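Local coordinates for protein transcriptional regulator, putative (Pseudomonas syringae pv. tomato, PDB 2R5F) that probably acts as a DNA-binding transcription factor of the SorC family, with this domain thought to bind a sugar effector, at residues Lys40-Glu52 against Ser67-Pro79. Sequence-based numbering, arbitrary orientation.
Sequences KQAIGSAAAHYLE and SSTIRAMVSHMHP. With SO4 (sulfate ion), chain B.
Selenomethionine Met73 is the knob of this helix pair, set into a hole formed by Gly44, Ala47, Ala48 and Leu51. With CG anti to the backbone N (chi1 175°), its chain runs along the partner helix; CG lies 3.6 Å from Ala47 CB, and SE continues toward Leu51 CD1. Gly44, with no side chain, lets the backbones meet, its CA 3.7 Å from Met73 CA, close against Ala72 and Met73. At this close approach Met73 CA makes a C-H...O contact with Gly44 O at 3.5 Å. The helix axes approach to 7.2 Å and cross at -54°. Toward one end Thr69 CG2 meets Ile43 CG2; toward the other, Ala48 CB packs on His76 CB and Leu51 CD2 reaches CE of selenomethionine Met77.

At the polar edge the His76 ring lies against the helix, Ser45 CB centred over one face in a CH-pi contact 3.8 Å from the centroid. Its NE2 donates to Gln41 OE1 (3.0 Å), a bent bond lying in the amide's carbonyl plane, while Gln41 NE2 is held by Glu37. Beyond the Thr69 end, at the N-terminus of helix 68-75, a sulfate, probably from the crystallisation liquor, is bonded by Ser68 N, Thr69 OG1 (2.8 Å to O2), Ser67 OG and Lys236. Ser67 OG also caps the helix by accepting from Ile70 N.

Ile43 and Ala47 rest on Leu230 of strand 226-230, as does Thr69, so both helices share one face of the mainly parallel Rossmann-like sheet; Ile43 also touches strands 24-28 and 251-255, and Met77 packs on helix 101-115.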
loop_
_atom_site.group_PDB
_atom_site.type_symbol
_atom_site.label_atom_id
_atom_site.label_comp_id
_atom_site.label_asym_id
_atom_site.label_seq_id
_atom_site.Cartn_x
_atom_site.Cartn_y
_atom_site.Cartn_z
ATOM N N LYS A 40 13.081 -3.271 -0.981
ATOM C CA LYS A 40 11.758 -3.767 -0.576
ATOM C C LYS A 40 11.780 -4.250 0.865
ATOM O O LYS A 40 10.817 -4.021 1.594
ATOM C CB LYS A 40 11.262 -4.908 -1.459
ATOM C CG LYS A 40 10.732 -4.507 -2.829
ATOM C CD LYS A 40 9.908 -5.653 -3.425
ATOM C CE LYS A 40 10.687 -6.466 -4.403
ATOM N NZ LYS A 40 10.005 -7.753 -4.637
ATOM N N GLN A 41 12.894 -4.877 1.263
ATOM C CA GLN A 41 13.033 -5.469 2.601
ATOM C C GLN A 41 13.184 -4.419 3.699
ATOM O O GLN A 41 12.671 -4.606 4.802
ATOM C CB GLN A 41 14.230 -6.446 2.679
ATOM C CG GLN A 41 14.110 -7.800 1.884
ATOM C CD GLN A 41 12.806 -8.582 2.133
ATOM O OE1 GLN A 41 12.177 -8.464 3.180
ATOM N NE2 GLN A 41 12.399 -9.379 1.145
ATOM N N ALA A 42 13.930 -3.349 3.400
ATOM C CA ALA A 42 14.040 -2.187 4.291
ATOM C C ALA A 42 12.683 -1.502 4.477
ATOM O O ALA A 42 12.315 -1.141 5.590
ATOM C CB ALA A 42 15.116 -1.176 3.772
ATOM N N ILE A 43 11.959 -1.291 3.380
ATOM C CA ILE A 43 10.610 -0.677 3.449
ATOM C C ILE A 43 9.642 -1.576 4.207
ATOM O O ILE A 43 8.939 -1.116 5.128
ATOM C CB ILE A 43 10.047 -0.282 2.041
ATOM C CG1 ILE A 43 10.872 0.878 1.459
ATOM C CG2 ILE A 43 8.542 0.150 2.135
ATOM C CD1 ILE A 43 10.737 1.010 -0.021
ATOM N N GLY A 44 9.593 -2.851 3.826
ATOM C CA GLY A 44 8.740 -3.819 4.543
ATOM C C GLY A 44 9.033 -3.854 6.033
ATOM O O GLY A 44 8.129 -3.790 6.857
ATOM N N SER A 45 10.297 -3.937 6.396
ATOM C CA SER A 45 10.688 -3.933 7.815
ATOM C C SER A 45 10.245 -2.688 8.584
ATOM O O SER A 45 9.729 -2.794 9.694
ATOM C CB SER A 45 12.200 -4.113 7.959
ATOM O OG SER A 45 12.542 -3.983 9.329
ATOM N N ALA A 46 10.450 -1.508 7.992
ATOM C CA ALA A 46 10.009 -0.257 8.601
ATOM C C ALA A 46 8.475 -0.246 8.718
ATOM O O ALA A 46 7.927 0.212 9.727
ATOM C CB ALA A 46 10.514 0.939 7.780
ATOM N N ALA A 47 7.800 -0.774 7.694
ATOM C CA ALA A 47 6.326 -0.905 7.658
ATOM C C ALA A 47 5.785 -1.780 8.787
ATOM O O ALA A 47 4.804 -1.416 9.461
ATOM C CB ALA A 47 5.878 -1.478 6.305
ATOM N N ALA A 48 6.441 -2.928 9.004
ATOM C CA ALA A 48 6.081 -3.815 10.097
ATOM C C ALA A 48 6.110 -3.078 11.427
ATOM O O ALA A 48 5.169 -3.188 12.229
ATOM C CB ALA A 48 7.004 -5.049 10.129
ATOM N N HIS A 49 7.196 -2.336 11.655
ATOM C CA HIS A 49 7.419 -1.593 12.901
ATOM C C HIS A 49 6.374 -0.492 13.069
ATOM O O HIS A 49 5.826 -0.320 14.151
ATOM C CB HIS A 49 8.840 -0.986 12.937
ATOM C CG HIS A 49 9.937 -1.980 13.191
ATOM N ND1 HIS A 49 10.000 -3.209 12.565
ATOM C CD2 HIS A 49 11.036 -1.907 13.980
ATOM C CE1 HIS A 49 11.079 -3.856 12.973
ATOM N NE2 HIS A 49 11.728 -3.086 13.831
ATOM N N TYR A 50 6.123 0.257 11.993
ATOM C CA TYR A 50 5.078 1.296 11.935
ATOM C C TYR A 50 3.716 0.776 12.418
ATOM O O TYR A 50 3.022 1.422 13.217
ATOM C CB TYR A 50 4.936 1.827 10.500
ATOM C CG TYR A 50 3.844 2.869 10.343
ATOM C CD1 TYR A 50 4.094 4.220 10.608
ATOM C CD2 TYR A 50 2.562 2.507 9.958
ATOM C CE1 TYR A 50 3.090 5.173 10.494
ATOM C CE2 TYR A 50 1.545 3.467 9.830
ATOM C CZ TYR A 50 1.819 4.791 10.101
ATOM O OH TYR A 50 0.814 5.738 9.982
ATOM N N LEU A 51 3.351 -0.395 11.915
ATOM C CA LEU A 51 2.080 -1.024 12.197
ATOM C C LEU A 51 2.080 -1.547 13.629
ATOM O O LEU A 51 1.037 -1.583 14.269
ATOM C CB LEU A 51 1.861 -2.170 11.211
ATOM C CG LEU A 51 0.537 -2.154 10.468
ATOM C CD1 LEU A 51 0.641 -1.239 9.297
ATOM C CD2 LEU A 51 0.118 -3.569 10.036
ATOM N N GLU A 52 3.252 -1.945 14.129
ATOM C CA GLU A 52 3.432 -2.304 15.545
ATOM C C GLU A 52 3.275 -1.138 16.512
ATOM O O GLU A 52 2.935 -1.341 17.659
ATOM C CB GLU A 52 4.824 -2.879 15.783
ATOM C CG GLU A 52 4.965 -4.359 15.550
ATOM C CD GLU A 52 6.360 -4.724 15.060
ATOM O OE1 GLU A 52 7.363 -4.250 15.658
ATOM O OE2 GLU A 52 6.442 -5.486 14.068
ATOM N N SER A 67 0.954 -6.674 -3.892
ATOM C CA SER A 67 2.222 -5.986 -3.690
ATOM C C SER A 67 3.302 -6.824 -2.979
ATOM O O SER A 67 3.061 -7.387 -1.919
ATOM C CB SER A 67 1.968 -4.671 -2.950
ATOM O OG SER A 67 3.194 -4.105 -2.525
ATOM N N SER A 68 4.496 -6.906 -3.574
ATOM C CA SER A 68 5.618 -7.641 -2.949
ATOM C C SER A 68 6.272 -6.889 -1.818
ATOM O O SER A 68 6.893 -7.487 -0.952
ATOM C CB SER A 68 6.687 -8.049 -3.973
ATOM O OG SER A 68 6.590 -7.232 -5.113
ATOM N N THR A 69 6.135 -5.572 -1.831
ATOM C CA THR A 69 6.580 -4.736 -0.716
ATOM C C THR A 69 5.703 -4.985 0.529
ATOM O O THR A 69 6.197 -5.017 1.646
ATOM C CB THR A 69 6.603 -3.221 -1.105
ATOM O OG1 THR A 69 7.237 -3.078 -2.384
ATOM C CG2 THR A 69 7.386 -2.434 -0.090
ATOM N N ILE A 70 4.406 -5.150 0.319
ATOM C CA ILE A 70 3.485 -5.532 1.398
ATOM C C ILE A 70 3.773 -6.971 1.839
ATOM O O ILE A 70 3.765 -7.265 3.038
ATOM C CB ILE A 70 2.016 -5.351 0.991
ATOM C CG1 ILE A 70 1.739 -3.859 0.702
ATOM C CG2 ILE A 70 1.054 -5.918 2.100
ATOM C CD1 ILE A 70 0.280 -3.531 0.269
ATOM N N ARG A 71 4.070 -7.856 0.872
ATOM C CA ARG A 71 4.568 -9.198 1.217
ATOM C C ARG A 71 5.811 -9.119 2.105
ATOM O O ARG A 71 5.898 -9.843 3.095
ATOM C CB ARG A 71 4.869 -10.012 -0.034
ATOM C CG ARG A 71 4.754 -11.535 0.136
ATOM C CD ARG A 71 4.911 -12.246 -1.225
ATOM N NE ARG A 71 4.022 -11.651 -2.238
ATOM C CZ ARG A 71 4.423 -11.113 -3.393
ATOM N NH1 ARG A 71 3.525 -10.580 -4.217
ATOM N NH2 ARG A 71 5.716 -11.121 -3.742
ATOM N N ALA A 72 6.768 -8.245 1.768
ATOM C CA ALA A 72 7.924 -8.017 2.637
ATOM C C ALA A 72 7.506 -7.538 4.052
ATOM O O ALA A 72 8.046 -7.998 5.053
ATOM C CB ALA A 72 8.898 -7.036 1.998
HETATM N N MSE A 73 6.543 -6.627 4.134
HETATM C CA MSE A 73 6.068 -6.174 5.449
HETATM C C MSE A 73 5.557 -7.349 6.258
HETATM O O MSE A 73 5.998 -7.551 7.378
HETATM C CB MSE A 73 4.982 -5.119 5.328
HETATM C CG MSE A 73 4.362 -4.695 6.657
HETATM SE SE MSE A 73 2.764 -3.638 6.320
HETATM C CE MSE A 73 1.471 -5.077 6.063
ATOM N N VAL A 74 4.666 -8.155 5.675
ATOM C CA VAL A 74 4.042 -9.234 6.451
ATOM C C VAL A 74 5.096 -10.218 6.957
ATOM O O VAL A 74 5.049 -10.628 8.110
ATOM C CB VAL A 74 2.907 -9.945 5.683
ATOM C CG1 VAL A 74 2.484 -11.255 6.410
ATOM C CG2 VAL A 74 1.715 -9.005 5.532
ATOM N N SER A 75 6.087 -10.527 6.120
ATOM C CA SER A 75 7.136 -11.474 6.495
ATOM C C SER A 75 8.075 -10.959 7.590
ATOM O O SER A 75 8.812 -11.745 8.190
ATOM C CB SER A 75 7.940 -11.918 5.278
ATOM O OG SER A 75 8.943 -10.963 5.001
ATOM N N HIS A 76 8.026 -9.655 7.852
ATOM C CA HIS A 76 8.788 -9.013 8.934
ATOM C C HIS A 76 8.020 -8.876 10.242
ATOM O O HIS A 76 8.571 -8.401 11.233
ATOM C CB HIS A 76 9.305 -7.626 8.504
ATOM C CG HIS A 76 10.544 -7.679 7.673
ATOM N ND1 HIS A 76 11.794 -7.886 8.217
ATOM C CD2 HIS A 76 10.729 -7.572 6.338
ATOM C CE1 HIS A 76 12.696 -7.895 7.253
ATOM N NE2 HIS A 76 12.076 -7.712 6.102
HETATM N N MSE A 77 6.748 -9.266 10.248
HETATM C CA MSE A 77 5.951 -9.198 11.482
HETATM C C MSE A 77 5.749 -10.552 12.179
HETATM O O MSE A 77 5.928 -11.621 11.577
HETATM C CB MSE A 77 4.639 -8.399 11.306
HETATM C CG MSE A 77 3.852 -8.604 10.041
HETATM SE SE MSE A 77 2.561 -7.126 9.644
HETATM C CE MSE A 77 1.526 -7.141 11.307
ATOM N N HIS A 78 5.388 -10.488 13.455
ATOM C CA HIS A 78 5.373 -11.674 14.318
ATOM C C HIS A 78 3.993 -11.963 14.945
ATOM O O HIS A 78 3.168 -11.045 15.075
ATOM C CB HIS A 78 6.450 -11.529 15.405
ATOM C CG HIS A 78 7.851 -11.492 14.869
ATOM N ND1 HIS A 78 8.596 -10.332 14.811
ATOM C CD2 HIS A 78 8.635 -12.468 14.352
ATOM C CE1 HIS A 78 9.781 -10.595 14.286
ATOM N NE2 HIS A 78 9.829 -11.885 13.997
ATOM N N PRO A 79 3.736 -13.237 15.327
ATOM C CA PRO A 79 2.471 -13.626 15.980
ATOM C C PRO A 79 2.353 -13.114 17.420
ATOM O O PRO A 79 2.468 -11.908 17.670
ATOM C CB PRO A 79 2.533 -15.160 15.985
ATOM C CG PRO A 79 3.677 -15.531 15.079
ATOM C CD PRO A 79 4.626 -14.401 15.160
HETATM S S SO4 B . 5.265 -3.775 -5.556
HETATM O O1 SO4 B . 5.482 -2.999 -6.770
HETATM O O2 SO4 B . 6.515 -4.144 -4.915
HETATM O O3 SO4 B . 4.466 -3.058 -4.597
HETATM O O4 SO4 B . 4.649 -5.053 -5.916
#